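Local coordinates for insecticidal crystal protein Cry35Ab1 (PDB 4JP0) that forms one component of a binary insecticidal toxin active on western corn rootworm, and needs its partner protein for maximal toxicity, at residues Asn71-Lys76 against Asn86-Trp91; Gly107-Ala112 against Thr124-Asn129; Ala19-Ser24 against Leu45-Phe50; Tyr100-Asp105 against Gln133-Thr138. One frame throughout, in Å; residues are numbered along the deposited sequence.

How the interactions relate
All four contacts lie in the N-terminal beta-trefoil part of the chain. Interactions 3 and 4 are buried, interaction 1 is partly buried, and interaction 2 is at the surface. Interactions 3 and 4 reach the same antiparallel sheet and touch through Leu49 and Leu137. Interaction 2 sits against interaction 4: strands 99-104 and 109-112 follow each other, and Trp135 NE1 bonds to Leu110 O. Interaction 1 touches interaction 4 where Trp91 packs on Ile102, and interaction 2 through a salt bridge of Asp75 with Lys108. A tryptophan takes part in interactions 1, 3 and 4. Interaction 2 instead relies on paired backbones, threonines and a water.

Interaction 1 (Asn71-Lys76 against Asn86-Trp91); sequences NVNNDK and NSIQKW
Val72 N donates to Ile88 O at 3.2 Å. Next to this backbone bond, Gln89 NE2 donates to Asn71 OD1 at 3.1 Å, with an N-H...O angle of 157°. Asn71 holds CG anti to its backbone N (chi1 177°), which brings OD1 across to Gln89. The oxygen lies close to the plane of the Gln89 amide, yet the two amide planes are turned 73° apart. Val72 CG2 meets the six-membered ring of Trp91 obliquely, 3.5 Å from CH2. The CD1 branch of Ile88 lies against the Asn71 side chain and Val72 O. A second shell fixes the polar ends. Gln89 NE2 also bonds to Thr81 O, and Gln89 OE1 accepts from Ser83 N. Asn71 ND2 bonds to Asn78 OD1 on strand 76-80, which a type I' turn from Asn73 to Lys76 joins to strand 69-73. Leu123 and Ile77 add to the packing on Trp91. Gln89 and Trp91 are the outer residues of a Gln-X-Trp motif, the hallmark of ricin B-type beta-trefoil repeats.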
loop_
_atom_site.group_PDB
_atom_site.type_symbol
_atom_site.label_atom_id
_atom_site.label_comp_id
_atom_site.label_asym_id
_atom_site.label_seq_id
_atom_site.Cartn_x
_atom_site.Cartn_y
_atom_site.Cartn_z
ATOM N N ASN A 71 -24.056 -3.675 -0.716
ATOM C CA ASN A 71 -24.209 -2.291 -1.020
ATOM C C ASN A 71 -25.608 -1.878 -0.634
ATOM O O ASN A 71 -26.558 -2.546 -0.979
ATOM C CB ASN A 71 -23.995 -2.142 -2.531
ATOM C CG ASN A 71 -24.192 -0.724 -3.036
ATOM O OD1 ASN A 71 -23.238 0.077 -3.048
ATOM N ND2 ASN A 71 -25.402 -0.422 -3.548
ATOM N N VAL A 72 -25.724 -0.805 0.138
ATOM C CA VAL A 72 -27.020 -0.399 0.636
ATOM C C VAL A 72 -27.623 0.707 -0.205
ATOM O O VAL A 72 -26.989 1.746 -0.444
ATOM C CB VAL A 72 -26.909 0.103 2.083
ATOM C CG1 VAL A 72 -28.273 0.587 2.624
ATOM C CG2 VAL A 72 -26.313 -0.995 2.964
ATOM N N ASN A 73 -28.849 0.487 -0.648
ATOM C CA ASN A 73 -29.586 1.531 -1.369
ATOM C C ASN A 73 -30.991 1.567 -0.811
ATOM O O ASN A 73 -31.684 0.562 -0.848
ATOM C CB ASN A 73 -29.699 1.188 -2.830
ATOM C CG ASN A 73 -28.409 1.308 -3.572
ATOM O OD1 ASN A 73 -28.010 0.380 -4.314
ATOM N ND2 ASN A 73 -27.756 2.469 -3.449
ATOM N N ASN A 74 -31.405 2.701 -0.268
ATOM C CA ASN A 74 -32.773 2.794 0.249
ATOM C C ASN A 74 -33.195 1.615 1.132
ATOM O O ASN A 74 -34.235 0.995 0.928
ATOM C CB ASN A 74 -33.729 2.967 -0.936
ATOM C CG ASN A 74 -33.432 4.249 -1.739
ATOM O OD1 ASN A 74 -33.290 5.322 -1.156
ATOM N ND2 ASN A 74 -33.334 4.135 -3.066
ATOM N N ASP A 75 -32.336 1.291 2.091
ATOM C CA ASP A 75 -32.594 0.252 3.095
ATOM C C ASP A 75 -32.601 -1.152 2.583
ATOM O O ASP A 75 -32.910 -2.065 3.336
ATOM C CB ASP A 75 -33.901 0.508 3.849
ATOM C CG ASP A 75 -33.929 1.878 4.497
ATOM O OD1 ASP A 75 -32.931 2.323 5.081
ATOM O OD2 ASP A 75 -35.067 2.571 4.371
ATOM N N LYS A 76 -32.290 -1.329 1.302
ATOM C CA LYS A 76 -32.231 -2.677 0.749
ATOM C C LYS A 76 -30.773 -2.972 0.474
ATOM O O LYS A 76 -29.972 -2.037 0.389
ATOM C CB LYS A 76 -33.052 -2.744 -0.539
ATOM C CG LYS A 76 -34.535 -2.465 -0.307
ATOM C CD LYS A 76 -35.292 -2.096 -1.571
ATOM C CE LYS A 76 -35.208 -0.624 -1.950
ATOM N NZ LYS A 76 -36.058 0.259 -1.107
ATOM N N ASN A 86 -17.187 4.836 -1.433
ATOM C CA ASN A 86 -18.614 4.692 -1.175
ATOM C C ASN A 86 -18.912 4.150 0.224
ATOM O O ASN A 86 -18.789 2.939 0.469
ATOM C CB ASN A 86 -19.260 3.761 -2.199
ATOM C CG ASN A 86 -20.746 3.956 -2.275
ATOM O OD1 ASN A 86 -21.321 4.618 -1.415
ATOM N ND2 ASN A 86 -21.375 3.432 -3.329
ATOM N N SER A 87 -19.345 5.045 1.115
ATOM C CA SER A 87 -19.554 4.700 2.528
ATOM C C SER A 87 -20.618 3.624 2.742
ATOM O O SER A 87 -20.560 2.865 3.718
ATOM C CB SER A 87 -19.885 5.948 3.356
ATOM O OG SER A 87 -21.270 6.271 3.309
ATOM N N ILE A 88 -21.557 3.540 1.807
ATOM C CA ILE A 88 -22.656 2.584 1.932
ATOM C C ILE A 88 -22.244 1.167 1.695
ATOM O O ILE A 88 -23.115 0.307 1.590
ATOM C CB ILE A 88 -23.733 2.886 0.905
ATOM C CG1 ILE A 88 -23.146 2.664 -0.508
ATOM C CG2 ILE A 88 -24.318 4.282 1.113
ATOM C CD1 ILE A 88 -24.212 2.457 -1.646
ATOM N N GLN A 89 -20.955 0.905 1.501
ATOM C CA GLN A 89 -20.529 -0.480 1.387
ATOM C C GLN A 89 -19.751 -0.914 2.628
ATOM O O GLN A 89 -19.239 -2.018 2.675
ATOM C CB GLN A 89 -19.682 -0.667 0.142
ATOM C CG GLN A 89 -20.481 -0.417 -1.144
ATOM C CD GLN A 89 -19.612 -0.441 -2.372
ATOM O OE1 GLN A 89 -18.394 -0.420 -2.268
ATOM N NE2 GLN A 89 -20.227 -0.471 -3.532
ATOM N N LYS A 90 -19.637 -0.030 3.620
ATOM C CA LYS A 90 -18.863 -0.374 4.842
ATOM C C LYS A 90 -19.731 -0.938 5.974
ATOM O O LYS A 90 -20.828 -0.435 6.244
ATOM C CB LYS A 90 -18.090 0.853 5.361
ATOM C CG LYS A 90 -17.108 1.459 4.334
ATOM C CD LYS A 90 -16.205 2.510 5.014
ATOM C CE LYS A 90 -16.987 3.768 5.271
ATOM N NZ LYS A 90 -16.176 4.921 5.908
ATOM N N TRP A 91 -19.248 -1.963 6.653
ATOM C CA TRP A 91 -20.032 -2.618 7.701
ATOM C C TRP A 91 -19.255 -2.746 8.996
ATOM O O TRP A 91 -18.016 -2.782 8.988
ATOM C CB TRP A 91 -20.439 -4.044 7.236
ATOM C CG TRP A 91 -21.206 -3.989 5.947
ATOM C CD1 TRP A 91 -20.698 -3.976 4.691
ATOM C CD2 TRP A 91 -22.618 -3.878 5.819
ATOM N NE1 TRP A 91 -21.714 -3.871 3.775
ATOM C CE2 TRP A 91 -22.911 -3.819 4.448
ATOM C CE3 TRP A 91 -23.674 -3.835 6.738
ATOM C CZ2 TRP A 91 -24.219 -3.727 3.961
ATOM C CZ3 TRP A 91 -24.973 -3.747 6.258
ATOM C CH2 TRP A 91 -25.231 -3.672 4.891
#

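Interaction 2 (Gly107-Ala112 against Thr124-Asn129); sequences GKVLTA and TDESSN
Val109 and Thr124 form an antiparallel hydrogen-bonded pair at the open end of the beta hairpin made by strands 109-112 and 121-124. Val109 N donates to Thr124 O at 2.8 Å, nearly straight at 172°. Thr124 N returns a bond to Val109 O at 3.0 Å. The same carbonyl oxygen accepts from Thr111 OG1 at 2.9 Å. The hydroxyl comes from above the carbonyl plane, on the opposite face from Thr124 N, so two donors grip one oxygen. Thr111 OG1 is placed for this by a chi1 of -56°, beside its own backbone N. It also receives a bond from Gln133 NE2. Thr124 CG2 lies against the Thr111 side chain, 3.3 Å from OG1. Beyond the pair, Val109 points both methyls at Glu126. CG2 is 3.8 Å from Glu126 CA, and CG1 is 3.8 Å from Glu126 OE1. The same OE1 forms a salt bridge with Lys94 NZ. A water links the diverging chains, donating to Gly107 O and accepting from Glu126 N. Lys108 lays its CB near Thr124 O, while its amine pairs with Asp75. Strand 99-104 flanks the hairpin, with Val101 and Gln103 against Val109 and Ile102 against Leu110. Gln133, just before strand 135-142, touches both Val109 and Thr124.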
loop_
_atom_site.group_PDB
_atom_site.type_symbol
_atom_site.label_atom_id
_atom_site.label_comp_id
_atom_site.label_asym_id
_atom_site.label_seq_id
_atom_site.Cartn_x
_atom_site.Cartn_y
_atom_site.Cartn_z
ATOM N N GLY A 107 -25.575 3.493 10.137
ATOM C CA GLY A 107 -26.062 3.284 11.477
ATOM C C GLY A 107 -27.214 2.294 11.644
ATOM O O GLY A 107 -27.524 1.876 12.786
ATOM N N LYS A 108 -27.877 1.944 10.549
ATOM C CA LYS A 108 -28.967 0.956 10.616
ATOM C C LYS A 108 -28.388 -0.452 10.636
ATOM O O LYS A 108 -27.216 -0.635 10.306
ATOM C CB LYS A 108 -29.924 1.115 9.433
ATOM C CG LYS A 108 -30.541 2.536 9.414
ATOM C CD LYS A 108 -31.657 2.717 8.384
ATOM C CE LYS A 108 -31.765 4.173 7.926
ATOM N NZ LYS A 108 -32.956 4.405 7.055
ATOM N N VAL A 109 -29.214 -1.442 10.975
ATOM C CA VAL A 109 -28.698 -2.792 11.131
ATOM C C VAL A 109 -29.495 -3.759 10.287
ATOM O O VAL A 109 -30.677 -3.538 10.010
ATOM C CB VAL A 109 -28.680 -3.244 12.631
ATOM C CG1 VAL A 109 -27.840 -2.290 13.535
ATOM C CG2 VAL A 109 -30.142 -3.375 13.205
ATOM N N LEU A 110 -28.834 -4.842 9.887
ATOM C CA LEU A 110 -29.442 -5.882 9.058
ATOM C C LEU A 110 -30.601 -6.521 9.823
ATOM O O LEU A 110 -30.429 -6.992 10.962
ATOM C CB LEU A 110 -28.393 -6.959 8.803
ATOM C CG LEU A 110 -28.486 -7.758 7.532
ATOM C CD1 LEU A 110 -28.270 -6.757 6.368
ATOM C CD2 LEU A 110 -27.444 -8.928 7.515
ATOM N N THR A 111 -31.767 -6.563 9.186
ATOM C CA THR A 111 -32.989 -7.063 9.805
ATOM C C THR A 111 -33.796 -7.991 8.871
ATOM O O THR A 111 -34.120 -7.620 7.731
ATOM C CB THR A 111 -33.831 -5.849 10.136
ATOM O OG1 THR A 111 -33.056 -4.961 10.971
ATOM C CG2 THR A 111 -35.013 -6.215 10.982
ATOM N N ALA A 112 -34.136 -9.191 9.333
ATOM C CA ALA A 112 -34.974 -10.080 8.545
ATOM C C ALA A 112 -36.428 -9.681 8.663
ATOM O O ALA A 112 -36.927 -9.436 9.769
ATOM C CB ALA A 112 -34.805 -11.545 9.002
ATOM N N THR A 124 -32.743 -1.541 9.129
ATOM C CA THR A 124 -33.611 -0.669 9.909
ATOM C C THR A 124 -32.980 -0.329 11.256
ATOM O O THR A 124 -31.860 -0.750 11.559
ATOM C CB THR A 124 -35.017 -1.219 10.044
ATOM O OG1 THR A 124 -35.867 -0.162 10.522
ATOM C CG2 THR A 124 -35.055 -2.280 11.120
ATOM N N ASP A 125 -33.657 0.497 12.038
ATOM C CA ASP A 125 -33.067 0.950 13.283
ATOM C C ASP A 125 -32.936 -0.188 14.284
ATOM O O ASP A 125 -33.819 -1.038 14.381
ATOM C CB ASP A 125 -33.916 2.070 13.823
ATOM C CG ASP A 125 -34.315 3.019 12.726
ATOM O OD1 ASP A 125 -33.459 3.829 12.298
ATOM O OD2 ASP A 125 -35.446 3.000 12.197
ATOM N N GLU A 126 -31.830 -0.205 15.026
ATOM C CA GLU A 126 -31.612 -1.273 15.989
ATOM C C GLU A 126 -32.593 -1.183 17.165
ATOM O O GLU A 126 -32.848 -0.080 17.725
ATOM C CB GLU A 126 -30.172 -1.251 16.501
ATOM C CG GLU A 126 -29.899 -2.474 17.376
ATOM C CD GLU A 126 -28.450 -2.655 17.779
ATOM O OE1 GLU A 126 -27.571 -1.877 17.351
ATOM O OE2 GLU A 126 -28.193 -3.601 18.547
ATOM N N SER A 127 -33.185 -2.315 17.523
ATOM C CA SER A 127 -34.093 -2.313 18.650
ATOM C C SER A 127 -33.466 -3.083 19.832
ATOM O O SER A 127 -32.455 -3.754 19.671
ATOM C CB SER A 127 -35.483 -2.831 18.288
ATOM O OG SER A 127 -35.396 -4.155 17.852
ATOM N N SER A 128 -34.083 -2.998 20.997
ATOM C CA SER A 128 -33.496 -3.524 22.200
ATOM C C SER A 128 -33.185 -4.975 22.145
ATOM O O SER A 128 -32.073 -5.336 22.361
ATOM C CB SER A 128 -34.370 -3.245 23.407
ATOM O OG SER A 128 -34.494 -1.884 23.553
ATOM N N ASN A 129 -34.280 -5.720 21.806
ATOM C CA ASN A 129 -33.807 -7.046 21.498
ATOM C C ASN A 129 -34.578 -7.889 20.524
ATOM O O ASN A 129 -35.515 -8.581 20.861
ATOM C CB ASN A 129 -33.351 -7.857 22.655
ATOM C CG ASN A 129 -32.752 -9.149 22.204
ATOM O OD1 ASN A 129 -32.996 -9.599 21.093
ATOM N ND2 ASN A 129 -31.908 -9.727 23.034
HETATM O O HOH W 1 -29.779 1.731 14.403
#

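Interaction 3 (Ala19-Ser24 against Leu45-Phe50); sequences AATYLS and LKWFLF
The backbones come closest where Ala20 meets Leu45, CA to CA 4.7 Å; beyond that point the short strands 19-22 and 47-50 run at 110° to each other, and side chains bridge the gap. Trp47 spans most of it, ring edge first. Its CG lies beside the backbone N (chi1 -52°), which points the indole at strand 19-22. NE1 donates to Ala19 O at 3.3 Å, with an N-H...O angle of 155°. The oxygen lies in the indole plane, but the donor stands well above the Ala19 carbonyl plane and misses its lone pairs. Along the same edge, CZ2 is 4.1 Å from Ala20 CA, and CH2 is 3.6 Å from Thr21 CG2. Leu45-Lys46-Trp47 probably stands at the place of a Gln-X-Trp motif of the beta trefoil, with Leu45 apparently in the glutamine position. Leu45 CD2 packs tightly on Ala20 CB, at 3.4 Å. A water lies 2.8 Å from Ala19 O and 2.7 Å from Leu45 O and can donate to either, though it has more acceptors in reach than protons. Thr21 OG1 also lies by Trp47 CH2 and bonds to Asn65 OD1. Trp70 meets Trp47 edge-to-face, and Ile10 and Ser61 also pack on it.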
loop_
_atom_site.group_PDB
_atom_site.type_symbol
_atom_site.label_atom_id
_atom_site.label_comp_id
_atom_site.label_asym_id
_atom_site.label_seq_id
_atom_site.Cartn_x
_atom_site.Cartn_y
_atom_site.Cartn_z
ATOM N N ALA A 19 -28.372 -15.553 3.959
ATOM C CA ALA A 19 -28.239 -14.431 3.050
ATOM C C ALA A 19 -27.735 -14.984 1.716
ATOM O O ALA A 19 -26.777 -15.799 1.685
ATOM C CB ALA A 19 -27.240 -13.415 3.627
ATOM N N ALA A 20 -28.331 -14.522 0.616
ATOM C CA ALA A 20 -28.059 -15.126 -0.697
ATOM C C ALA A 20 -28.205 -14.149 -1.854
ATOM O O ALA A 20 -29.001 -13.233 -1.784
ATOM C CB ALA A 20 -29.054 -16.261 -0.915
ATOM N N THR A 21 -27.447 -14.351 -2.934
ATOM C CA THR A 21 -27.698 -13.609 -4.171
ATOM C C THR A 21 -27.993 -14.623 -5.264
ATOM O O THR A 21 -27.589 -15.797 -5.144
ATOM C CB THR A 21 -26.475 -12.791 -4.633
ATOM O OG1 THR A 21 -25.300 -13.574 -4.506
ATOM C CG2 THR A 21 -26.225 -11.615 -3.754
ATOM N N TYR A 22 -28.636 -14.168 -6.349
ATOM C CA TYR A 22 -28.914 -15.045 -7.495
ATOM C C TYR A 22 -27.588 -15.137 -8.254
ATOM O O TYR A 22 -26.963 -14.119 -8.481
ATOM C CB TYR A 22 -29.964 -14.424 -8.444
ATOM C CG TYR A 22 -31.420 -14.468 -8.021
ATOM C CD1 TYR A 22 -32.447 -14.572 -8.981
ATOM C CD2 TYR A 22 -31.789 -14.371 -6.699
ATOM C CE1 TYR A 22 -33.781 -14.596 -8.608
ATOM C CE2 TYR A 22 -33.139 -14.410 -6.324
ATOM C CZ TYR A 22 -34.112 -14.522 -7.279
ATOM O OH TYR A 22 -35.434 -14.555 -6.899
ATOM N N LEU A 23 -27.153 -16.327 -8.641
ATOM C CA LEU A 23 -25.852 -16.466 -9.295
ATOM C C LEU A 23 -25.764 -15.871 -10.683
ATOM O O LEU A 23 -24.686 -15.469 -11.125
ATOM C CB LEU A 23 -25.495 -17.955 -9.468
ATOM C CG LEU A 23 -24.963 -18.719 -8.287
ATOM C CD1 LEU A 23 -24.788 -20.173 -8.662
ATOM C CD2 LEU A 23 -23.630 -18.111 -7.788
ATOM N N SER A 24 -26.886 -15.852 -11.377
ATOM C CA SER A 24 -26.890 -15.491 -12.773
ATOM C C SER A 24 -27.253 -14.034 -13.039
ATOM O O SER A 24 -27.354 -13.632 -14.208
ATOM C CB SER A 24 -27.782 -16.456 -13.538
ATOM O OG SER A 24 -27.108 -17.700 -13.643
ATOM N N LEU A 45 -24.429 -18.437 -1.473
ATOM C CA LEU A 45 -24.528 -18.169 -0.031
ATOM C C LEU A 45 -23.175 -17.864 0.608
ATOM O O LEU A 45 -23.093 -17.773 1.838
ATOM C CB LEU A 45 -25.088 -19.401 0.709
ATOM C CG LEU A 45 -26.339 -20.079 0.160
ATOM C CD1 LEU A 45 -26.829 -21.225 1.057
ATOM C CD2 LEU A 45 -27.407 -19.055 -0.014
ATOM N N LYS A 46 -22.132 -17.680 -0.208
ATOM C CA LYS A 46 -20.759 -17.602 0.306
ATOM C C LYS A 46 -20.277 -16.181 0.280
ATOM O O LYS A 46 -20.328 -15.554 -0.766
ATOM C CB LYS A 46 -19.806 -18.459 -0.533
ATOM C CG LYS A 46 -20.036 -19.974 -0.368
ATOM C CD LYS A 46 -19.031 -20.783 -1.179
ATOM C CE LYS A 46 -19.377 -22.274 -1.147
ATOM N NZ LYS A 46 -18.287 -23.116 -1.741
ATOM N N TRP A 47 -19.766 -15.729 1.427
ATOM C CA TRP A 47 -19.351 -14.348 1.605
ATOM C C TRP A 47 -17.915 -14.284 2.144
ATOM O O TRP A 47 -17.512 -15.130 2.961
ATOM C CB TRP A 47 -20.321 -13.612 2.564
ATOM C CG TRP A 47 -21.687 -13.776 2.123
ATOM C CD1 TRP A 47 -22.657 -14.557 2.698
ATOM C CD2 TRP A 47 -22.265 -13.199 0.959
ATOM N NE1 TRP A 47 -23.808 -14.483 1.952
ATOM C CE2 TRP A 47 -23.582 -13.684 0.860
ATOM C CE3 TRP A 47 -21.782 -12.339 -0.054
ATOM C CZ2 TRP A 47 -24.443 -13.330 -0.206
ATOM C CZ3 TRP A 47 -22.643 -11.974 -1.108
ATOM C CH2 TRP A 47 -23.960 -12.464 -1.154
ATOM N N PHE A 48 -17.143 -13.313 1.652
ATOM C CA PHE A 48 -15.760 -13.129 2.123
ATOM C C PHE A 48 -15.640 -11.766 2.752
ATOM O O PHE A 48 -16.047 -10.748 2.147
ATOM C CB PHE A 48 -14.768 -13.261 0.953
ATOM C CG PHE A 48 -13.372 -13.567 1.379
ATOM C CD1 PHE A 48 -12.906 -14.876 1.343
ATOM C CD2 PHE A 48 -12.509 -12.552 1.798
ATOM C CE1 PHE A 48 -11.614 -15.178 1.735
ATOM C CE2 PHE A 48 -11.203 -12.855 2.203
ATOM C CZ PHE A 48 -10.761 -14.170 2.164
ATOM N N LEU A 49 -15.141 -11.729 3.982
ATOM C CA LEU A 49 -14.997 -10.471 4.682
ATOM C C LEU A 49 -13.607 -9.915 4.453
ATOM O O LEU A 49 -12.633 -10.630 4.620
ATOM C CB LEU A 49 -15.138 -10.693 6.182
ATOM C CG LEU A 49 -16.446 -11.256 6.699
ATOM C CD1 LEU A 49 -16.425 -11.220 8.237
ATOM C CD2 LEU A 49 -17.596 -10.435 6.143
ATOM N N PHE A 50 -13.516 -8.666 4.019
ATOM C CA PHE A 50 -12.199 -7.977 3.987
ATOM C C PHE A 50 -12.186 -6.862 5.029
ATOM O O PHE A 50 -13.173 -6.128 5.175
ATOM C CB PHE A 50 -11.936 -7.380 2.624
ATOM C CG PHE A 50 -11.635 -8.422 1.552
ATOM C CD1 PHE A 50 -12.524 -8.663 0.535
ATOM C CD2 PHE A 50 -10.460 -9.141 1.579
ATOM C CE1 PHE A 50 -12.237 -9.567 -0.472
ATOM C CE2 PHE A 50 -10.179 -10.081 0.584
ATOM C CZ PHE A 50 -11.069 -10.277 -0.445
HETATM O O HOH W 2 -25.085 -17.055 3.488
#

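Interaction 4 (Tyr100-Asp105 against Gln133-Thr138)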
loop_
_atom_site.group_PDB
_atom_site.type_symbol
_atom_site.label_atom_id
_atom_site.label_comp_id
_atom_site.label_asym_id
_atom_site.label_seq_id
_atom_site.Cartn_x
_atom_site.Cartn_y
_atom_site.Cartn_z
ATOM N N TYR A 100 -24.400 -12.059 16.135
ATOM C CA TYR A 100 -23.828 -10.774 15.761
ATOM C C TYR A 100 -24.861 -9.824 15.217
ATOM O O TYR A 100 -25.820 -10.236 14.590
ATOM C CB TYR A 100 -22.819 -10.949 14.621
ATOM C CG TYR A 100 -21.568 -11.721 14.951
ATOM C CD1 TYR A 100 -21.456 -13.072 14.642
ATOM C CD2 TYR A 100 -20.485 -11.098 15.541
ATOM C CE1 TYR A 100 -20.302 -13.780 14.911
ATOM C CE2 TYR A 100 -19.317 -11.808 15.810
ATOM C CZ TYR A 100 -19.232 -13.145 15.500
ATOM O OH TYR A 100 -18.067 -13.848 15.789
ATOM N N VAL A 101 -24.631 -8.537 15.440
ATOM C CA VAL A 101 -25.435 -7.493 14.821
ATOM C C VAL A 101 -24.588 -6.967 13.678
ATOM O O VAL A 101 -23.359 -6.738 13.860
ATOM C CB VAL A 101 -25.726 -6.343 15.819
ATOM C CG1 VAL A 101 -26.360 -5.107 15.103
ATOM C CG2 VAL A 101 -26.625 -6.863 16.955
ATOM N N ILE A 102 -25.195 -6.822 12.498
ATOM C CA ILE A 102 -24.457 -6.353 11.330
ATOM C C ILE A 102 -24.967 -4.967 11.040
ATOM O O ILE A 102 -26.131 -4.767 10.724
ATOM C CB ILE A 102 -24.611 -7.326 10.120
ATOM C CG1 ILE A 102 -23.984 -8.676 10.478
ATOM C CG2 ILE A 102 -23.909 -6.744 8.903
ATOM C CD1 ILE A 102 -24.337 -9.864 9.526
ATOM N N GLN A 103 -24.083 -3.993 11.183
ATOM C CA GLN A 103 -24.514 -2.605 11.097
ATOM C C GLN A 103 -23.878 -1.875 9.905
ATOM O O GLN A 103 -22.656 -1.924 9.687
ATOM C CB GLN A 103 -24.120 -1.912 12.385
ATOM C CG GLN A 103 -24.468 -0.400 12.444
ATOM C CD GLN A 103 -24.170 0.180 13.807
ATOM O OE1 GLN A 103 -24.694 -0.289 14.816
ATOM N NE2 GLN A 103 -23.314 1.199 13.843
ATOM N N SER A 104 -24.721 -1.198 9.141
ATOM C CA SER A 104 -24.241 -0.381 8.028
ATOM C C SER A 104 -23.533 0.893 8.539
ATOM O O SER A 104 -23.760 1.360 9.669
ATOM C CB SER A 104 -25.429 0.019 7.131
ATOM O OG SER A 104 -25.046 1.040 6.202
ATOM N N ASP A 105 -22.667 1.438 7.702
ATOM C CA ASP A 105 -22.072 2.740 7.960
ATOM C C ASP A 105 -23.124 3.803 8.262
ATOM O O ASP A 105 -22.843 4.758 8.988
ATOM C CB ASP A 105 -21.296 3.238 6.735
ATOM C CG ASP A 105 -20.491 4.463 7.057
ATOM O OD1 ASP A 105 -20.858 5.593 6.632
ATOM O OD2 ASP A 105 -19.500 4.375 7.809
ATOM N N GLN A 133 -32.700 -9.277 14.205
ATOM C CA GLN A 133 -31.537 -8.456 13.946
ATOM C C GLN A 133 -30.261 -9.177 14.413
ATOM O O GLN A 133 -29.192 -8.588 14.466
ATOM C CB GLN A 133 -31.717 -7.103 14.664
ATOM C CG GLN A 133 -32.847 -6.275 13.989
ATOM C CD GLN A 133 -33.024 -4.912 14.617
ATOM O OE1 GLN A 133 -32.646 -4.717 15.760
ATOM N NE2 GLN A 133 -33.544 -3.950 13.848
ATOM N N GLN A 134 -30.363 -10.480 14.694
ATOM C CA GLN A 134 -29.184 -11.227 15.117
ATOM C C GLN A 134 -28.792 -12.243 14.017
ATOM O O GLN A 134 -29.655 -12.901 13.436
ATOM C CB GLN A 134 -29.411 -11.974 16.429
ATOM C CG GLN A 134 -30.148 -11.198 17.541
ATOM C CD GLN A 134 -29.446 -9.920 17.900
ATOM O OE1 GLN A 134 -28.245 -9.935 18.158
ATOM N NE2 GLN A 134 -30.195 -8.803 17.943
ATOM N N TRP A 135 -27.490 -12.406 13.804
ATOM C CA TRP A 135 -26.957 -13.169 12.679
ATOM C C TRP A 135 -25.804 -14.059 13.107
ATOM O O TRP A 135 -25.011 -13.696 13.979
ATOM C CB TRP A 135 -26.450 -12.188 11.591
ATOM C CG TRP A 135 -27.542 -11.269 11.120
ATOM C CD1 TRP A 135 -27.923 -10.110 11.680
ATOM C CD2 TRP A 135 -28.494 -11.551 10.091
ATOM N NE1 TRP A 135 -29.030 -9.598 11.043
ATOM C CE2 TRP A 135 -29.406 -10.467 10.054
ATOM C CE3 TRP A 135 -28.622 -12.572 9.142
ATOM C CZ2 TRP A 135 -30.451 -10.387 9.129
ATOM C CZ3 TRP A 135 -29.656 -12.495 8.202
ATOM C CH2 TRP A 135 -30.567 -11.402 8.206
ATOM N N ASN A 136 -25.705 -15.214 12.445
ATOM C CA ASN A 136 -24.656 -16.163 12.704
ATOM C C ASN A 136 -23.754 -16.261 11.509
ATOM O O ASN A 136 -24.235 -16.230 10.393
ATOM C CB ASN A 136 -25.282 -17.523 12.959
ATOM C CG ASN A 136 -26.119 -17.527 14.236
ATOM O OD1 ASN A 136 -25.677 -17.034 15.291
ATOM N ND2 ASN A 136 -27.332 -18.035 14.141
ATOM N N LEU A 137 -22.446 -16.407 11.773
ATOM C CA LEU A 137 -21.459 -16.576 10.713
ATOM C C LEU A 137 -20.883 -17.965 10.801
ATOM O O LEU A 137 -20.352 -18.374 11.873
ATOM C CB LEU A 137 -20.367 -15.498 10.785
ATOM C CG LEU A 137 -20.690 -14.236 9.946
ATOM C CD1 LEU A 137 -21.829 -13.439 10.507
ATOM C CD2 LEU A 137 -19.439 -13.342 9.821
ATOM N N THR A 138 -20.995 -18.712 9.710
ATOM C CA THR A 138 -20.502 -20.072 9.683
ATOM C C THR A 138 -19.340 -20.154 8.705
ATOM O O THR A 138 -19.510 -19.825 7.546
ATOM C CB THR A 138 -21.640 -20.978 9.180
ATOM O OG1 THR A 138 -22.772 -20.858 10.062
ATOM C CG2 THR A 138 -21.232 -22.464 9.226
HETATM O O HOH W 3 -28.057 -6.848 12.633
#
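Two backbone hydrogen bonds tie Tyr100 to Trp135 as a single antiparallel bridge. Tyr100 N donates to Trp135 O, and Trp135 N donates to Tyr100 O, each at 2.8 Å. Both donors lie in the plane of the carbonyl they reach, but the bonds are bent at hydrogen, to below 140°. The short strands run at 99° to each other, and the pairing goes no further. A weaker CA-H...O contact joins Gln134 CA to Tyr100 O at 3.5 Å. Where the strands part, a water accepts from Ile102 N and lies 2.8 Å from Gln133 O, to which it can donate. In the apolar packing, the Ile102 and Trp135 side chains cross at about a right angle, with Ile102 CD1 3.8 Å from Trp135 CB and CG. Tyr100 and Leu137 cross likewise, their CD1 atoms 4.2 Å apart. Ile102 CD1 also reaches Leu137. Gln134, bent at chi2 (-57°), sets OE1 near Val101 CG2, and OE1 bonds to Asn96 ND2. Gln133 and Trp135 frame a Gln-X-Trp motif; the glutamine grips Asp125 O and Ser127 N, and the indole N-H bonds to Leu110 O. A short polar bridge is thus bordered by apolar packing, its buried amides well partnered.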